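Local coordinates for enterotoxin-like toxin X (PDB 5U75), which binds sialylated glycans on neutrophil surface glycoproteins and thereby inhibits phagocytosis and killing by these cells, at residues Q61-A73 with D149-N163. Numbering follows the deposited sequence.
Sequences QVRIHLEGTYTVA and DDIKNVTFELVKSVN
The carbonyl O of L158 is gripped twice: T71 N donates to it at 2.8 Å, and a water donates at 2.9 Å while also bonding T69 OG1 and T71 OG1, tying both threonine hydroxyls to the neighbouring strand. The T71-L158 bond belongs to a parallel ladder, opened by V154 N to H65 O and closed by A73 N to K160 O (2.9 Å), in which L66 pairs with V154 and T69 to V72 with E157 to K160. Near G68 the bond from F156 N to E67 O is weak. There the F156 ring lies over G68 of the adjacent strand, whose CA stands 3.5 Å from the ring centroid and 10° off its normal, a CH-pi contact over the face. The turn comes from chi1 of 55°, which sets CG between the backbone N and the carbonyl carbon; L66 CB meets the ring at CE1. On the side of the sheet that carries F156, L66 and V154 lie side by side, and further along the aliphatic chain of K160 crosses Y70, with CD 3.3 Å from Y70 OH. K160 bends at its last two torsions to bring NZ to V162 O (2.9 Å) and into a salt bridge with D164. Before the ladder, I64 crosses I151 at about a right angle, and a water bridges H65 N and K152 O where a classic beta bulge at K152 and N153 faces N122. The two strands form the central parallel pair of the beta-grasp sheet, flanked by antiparallel strands 75-86 and 118-123, with helix 92-104 against L66, I151 and V154 and its H103 edge-to-face with F156.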
# COMPACT_ATOMS: atom_id res chain seq x y z
N GLN A 61 -15.82 11.45 0.20
CA GLN A 61 -14.84 10.41 -0.18
C GLN A 61 -13.75 10.96 -1.07
O GLN A 61 -13.95 11.92 -1.77
CB GLN A 61 -15.51 9.27 -0.94
CG GLN A 61 -16.46 8.44 -0.11
CD GLN A 61 -17.06 7.32 -0.93
OE1 GLN A 61 -17.67 7.56 -1.97
NE2 GLN A 61 -16.89 6.11 -0.47
N VAL A 62 -12.59 10.31 -1.03
CA VAL A 62 -11.52 10.53 -1.99
C VAL A 62 -11.13 9.19 -2.56
O VAL A 62 -11.34 8.17 -1.92
CB VAL A 62 -10.27 11.18 -1.34
CG1 VAL A 62 -10.60 12.59 -0.88
CG2 VAL A 62 -9.71 10.37 -0.20
N ARG A 63 -10.56 9.22 -3.77
CA ARG A 63 -9.98 8.04 -4.39
C ARG A 63 -8.52 8.34 -4.65
O ARG A 63 -8.19 9.33 -5.30
CB ARG A 63 -10.67 7.68 -5.69
CG ARG A 63 -10.15 6.37 -6.28
CD ARG A 63 -11.16 5.77 -7.23
NE ARG A 63 -12.36 5.32 -6.49
CZ ARG A 63 -13.63 5.42 -6.91
NH1 ARG A 63 -13.96 5.98 -8.08
NH2 ARG A 63 -14.60 4.96 -6.14
N ILE A 64 -7.66 7.49 -4.11
CA ILE A 64 -6.22 7.65 -4.22
C ILE A 64 -5.71 6.56 -5.14
O ILE A 64 -5.82 5.37 -4.83
CB ILE A 64 -5.57 7.60 -2.84
CG1 ILE A 64 -6.11 8.75 -1.98
CG2 ILE A 64 -4.04 7.60 -2.94
CD1 ILE A 64 -5.83 8.54 -0.52
N HIS A 65 -5.18 6.96 -6.29
CA HIS A 65 -4.68 6.00 -7.28
C HIS A 65 -3.24 5.60 -6.97
O HIS A 65 -2.43 6.46 -6.60
CB HIS A 65 -4.82 6.56 -8.68
CG HIS A 65 -6.24 6.78 -9.07
ND1 HIS A 65 -7.03 5.76 -9.57
CD2 HIS A 65 -7.04 7.85 -8.95
CE1 HIS A 65 -8.24 6.22 -9.78
NE2 HIS A 65 -8.28 7.49 -9.41
N LEU A 66 -2.98 4.31 -7.08
CA LEU A 66 -1.65 3.74 -6.93
C LEU A 66 -1.08 3.65 -8.34
O LEU A 66 -1.62 2.93 -9.18
CB LEU A 66 -1.72 2.38 -6.26
CG LEU A 66 -1.83 2.41 -4.72
CD1 LEU A 66 -2.95 3.27 -4.18
CD2 LEU A 66 -1.94 1.00 -4.19
N GLU A 67 -0.02 4.41 -8.60
CA GLU A 67 0.54 4.55 -9.95
C GLU A 67 2.02 4.19 -9.88
O GLU A 67 2.82 4.92 -9.31
CB GLU A 67 0.35 5.99 -10.44
CG GLU A 67 -1.11 6.43 -10.47
CD GLU A 67 -1.28 7.84 -11.00
OE1 GLU A 67 -2.05 8.61 -10.40
OE2 GLU A 67 -0.63 8.17 -12.02
N GLY A 68 2.39 3.04 -10.43
CA GLY A 68 3.76 2.58 -10.31
C GLY A 68 4.04 1.30 -11.03
O GLY A 68 3.24 0.83 -11.85
N THR A 69 5.19 0.73 -10.69
CA THR A 69 5.68 -0.48 -11.29
C THR A 69 6.13 -1.49 -10.23
O THR A 69 6.65 -1.13 -9.17
CB THR A 69 6.88 -0.18 -12.23
OG1 THR A 69 7.88 0.54 -11.52
CG2 THR A 69 6.42 0.67 -13.41
N TYR A 70 5.90 -2.75 -10.57
CA TYR A 70 6.35 -3.91 -9.82
C TYR A 70 7.13 -4.75 -10.84
O TYR A 70 6.55 -5.28 -11.78
CB TYR A 70 5.16 -4.70 -9.28
CG TYR A 70 5.50 -5.94 -8.49
CD1 TYR A 70 6.46 -5.91 -7.48
CD2 TYR A 70 4.83 -7.14 -8.71
CE1 TYR A 70 6.77 -7.04 -6.74
CE2 TYR A 70 5.13 -8.27 -7.96
CZ TYR A 70 6.08 -8.20 -6.97
OH TYR A 70 6.38 -9.31 -6.24
N THR A 71 8.44 -4.84 -10.66
CA THR A 71 9.31 -5.46 -11.66
C THR A 71 9.82 -6.76 -11.07
O THR A 71 10.46 -6.71 -10.03
CB THR A 71 10.47 -4.52 -12.03
OG1 THR A 71 9.95 -3.28 -12.52
CG2 THR A 71 11.36 -5.13 -13.14
N VAL A 72 9.52 -7.89 -11.70
CA VAL A 72 9.92 -9.20 -11.20
C VAL A 72 10.92 -9.80 -12.17
O VAL A 72 10.63 -9.96 -13.36
CB VAL A 72 8.72 -10.15 -11.04
CG1 VAL A 72 9.17 -11.49 -10.46
CG2 VAL A 72 7.66 -9.52 -10.13
N ALA A 73 12.11 -10.11 -11.66
CA ALA A 73 13.21 -10.67 -12.46
C ALA A 73 13.41 -9.89 -13.77
O ALA A 73 13.55 -10.47 -14.85
CB ALA A 73 12.95 -12.15 -12.74
N ASP A 149 -7.70 13.88 2.45
CA ASP A 149 -7.93 14.87 1.41
C ASP A 149 -6.65 15.64 1.00
O ASP A 149 -6.68 16.43 0.04
CB ASP A 149 -9.03 15.83 1.86
CG ASP A 149 -9.50 16.75 0.75
OD1 ASP A 149 -9.84 16.25 -0.32
OD2 ASP A 149 -9.48 17.98 0.95
N ASP A 150 -5.54 15.40 1.70
CA ASP A 150 -4.25 15.96 1.36
C ASP A 150 -3.46 15.10 0.38
O ASP A 150 -2.43 15.54 -0.13
CB ASP A 150 -3.39 16.16 2.63
CG ASP A 150 -2.15 17.02 2.39
OD1 ASP A 150 -2.25 18.02 1.65
OD2 ASP A 150 -1.06 16.67 2.94
N ILE A 151 -3.94 13.88 0.11
CA ILE A 151 -3.17 12.92 -0.67
C ILE A 151 -3.43 13.13 -2.15
O ILE A 151 -4.58 13.15 -2.59
CB ILE A 151 -3.49 11.49 -0.28
CG1 ILE A 151 -3.21 11.30 1.20
CG2 ILE A 151 -2.69 10.51 -1.14
CD1 ILE A 151 -3.80 10.03 1.77
N LYS A 152 -2.36 13.30 -2.92
CA LYS A 152 -2.44 13.41 -4.37
C LYS A 152 -2.57 12.05 -5.03
O LYS A 152 -3.53 11.79 -5.75
CB LYS A 152 -1.22 14.14 -4.92
CG LYS A 152 -1.23 14.31 -6.43
CD LYS A 152 0.02 15.07 -6.86
CE LYS A 152 0.06 15.31 -8.36
NZ LYS A 152 0.95 14.31 -9.01
N ASN A 153 -1.58 11.19 -4.79
CA ASN A 153 -1.57 9.82 -5.28
C ASN A 153 -0.52 9.03 -4.51
O ASN A 153 0.14 9.57 -3.62
CB ASN A 153 -1.30 9.76 -6.81
CG ASN A 153 0.11 10.17 -7.19
OD1 ASN A 153 0.92 10.58 -6.38
ND2 ASN A 153 0.42 10.01 -8.47
N VAL A 154 -0.36 7.76 -4.87
CA VAL A 154 0.68 6.91 -4.31
C VAL A 154 1.49 6.41 -5.48
O VAL A 154 0.93 5.83 -6.42
CB VAL A 154 0.09 5.73 -3.52
CG1 VAL A 154 1.18 4.70 -3.15
CG2 VAL A 154 -0.60 6.23 -2.27
N THR A 155 2.80 6.66 -5.47
CA THR A 155 3.65 6.12 -6.50
C THR A 155 4.53 5.02 -5.94
O THR A 155 4.71 4.91 -4.72
CB THR A 155 4.51 7.24 -7.12
OG1 THR A 155 5.21 7.96 -6.10
CG2 THR A 155 3.64 8.21 -7.89
N PHE A 156 5.06 4.18 -6.82
CA PHE A 156 5.97 3.14 -6.35
C PHE A 156 6.81 2.56 -7.45
O PHE A 156 6.36 2.51 -8.60
CB PHE A 156 5.19 1.97 -5.69
CG PHE A 156 4.14 1.36 -6.57
CD1 PHE A 156 2.88 1.96 -6.70
CD2 PHE A 156 4.37 0.18 -7.24
CE1 PHE A 156 1.91 1.40 -7.51
CE2 PHE A 156 3.40 -0.40 -8.05
CZ PHE A 156 2.15 0.21 -8.19
N GLU A 157 8.00 2.08 -7.08
CA GLU A 157 8.89 1.34 -7.97
C GLU A 157 9.43 0.18 -7.15
O GLU A 157 10.41 0.35 -6.42
CB GLU A 157 10.05 2.21 -8.45
CG GLU A 157 9.64 3.56 -9.00
CD GLU A 157 10.82 4.43 -9.35
OE1 GLU A 157 11.93 4.17 -8.84
OE2 GLU A 157 10.64 5.38 -10.14
N LEU A 158 8.76 -0.96 -7.25
CA LEU A 158 9.09 -2.11 -6.45
C LEU A 158 9.74 -3.18 -7.33
O LEU A 158 9.39 -3.34 -8.51
CB LEU A 158 7.84 -2.64 -5.78
CG LEU A 158 7.13 -1.63 -4.87
CD1 LEU A 158 5.95 -2.32 -4.21
CD2 LEU A 158 8.06 -1.02 -3.84
N VAL A 159 10.67 -3.91 -6.72
CA VAL A 159 11.46 -4.92 -7.41
C VAL A 159 11.46 -6.21 -6.59
O VAL A 159 11.68 -6.19 -5.38
CB VAL A 159 12.90 -4.41 -7.63
CG1 VAL A 159 13.82 -5.53 -8.13
CG2 VAL A 159 12.90 -3.24 -8.59
N LYS A 160 11.18 -7.33 -7.26
CA LYS A 160 11.40 -8.65 -6.71
C LYS A 160 12.43 -9.34 -7.64
O LYS A 160 12.13 -9.63 -8.79
CB LYS A 160 10.11 -9.43 -6.60
CG LYS A 160 10.27 -10.69 -5.76
CD LYS A 160 8.94 -11.26 -5.31
CE LYS A 160 8.29 -12.10 -6.39
NZ LYS A 160 8.89 -13.46 -6.51
N SER A 161 13.63 -9.57 -7.13
CA SER A 161 14.75 -9.97 -7.99
C SER A 161 14.61 -11.32 -8.66
O SER A 161 15.14 -11.53 -9.77
CB SER A 161 16.05 -9.91 -7.20
OG SER A 161 16.28 -8.58 -6.83
N VAL A 162 13.91 -12.24 -8.03
CA VAL A 162 13.74 -13.56 -8.61
C VAL A 162 12.28 -13.96 -8.56
O VAL A 162 11.52 -13.49 -7.71
CB VAL A 162 14.63 -14.62 -7.91
CG1 VAL A 162 16.11 -14.25 -8.04
CG2 VAL A 162 14.27 -14.76 -6.44
N ASN A 163 11.89 -14.81 -9.50
CA ASN A 163 10.62 -15.51 -9.40
C ASN A 163 10.73 -16.63 -8.41
O ASN A 163 11.83 -17.10 -8.10
CB ASN A 163 10.19 -16.06 -10.75
CG ASN A 163 9.49 -15.03 -11.57
OD1 ASN A 163 10.08 -14.44 -12.48
ND2 ASN A 163 8.23 -14.76 -11.23
O HOH W 1 -4.84 9.72 -7.00
O HOH W 2 9.63 -1.37 -10.56
O HOH W 3 7.36 3.29 -11.67
O HOH W 4 9.45 -12.17 -14.29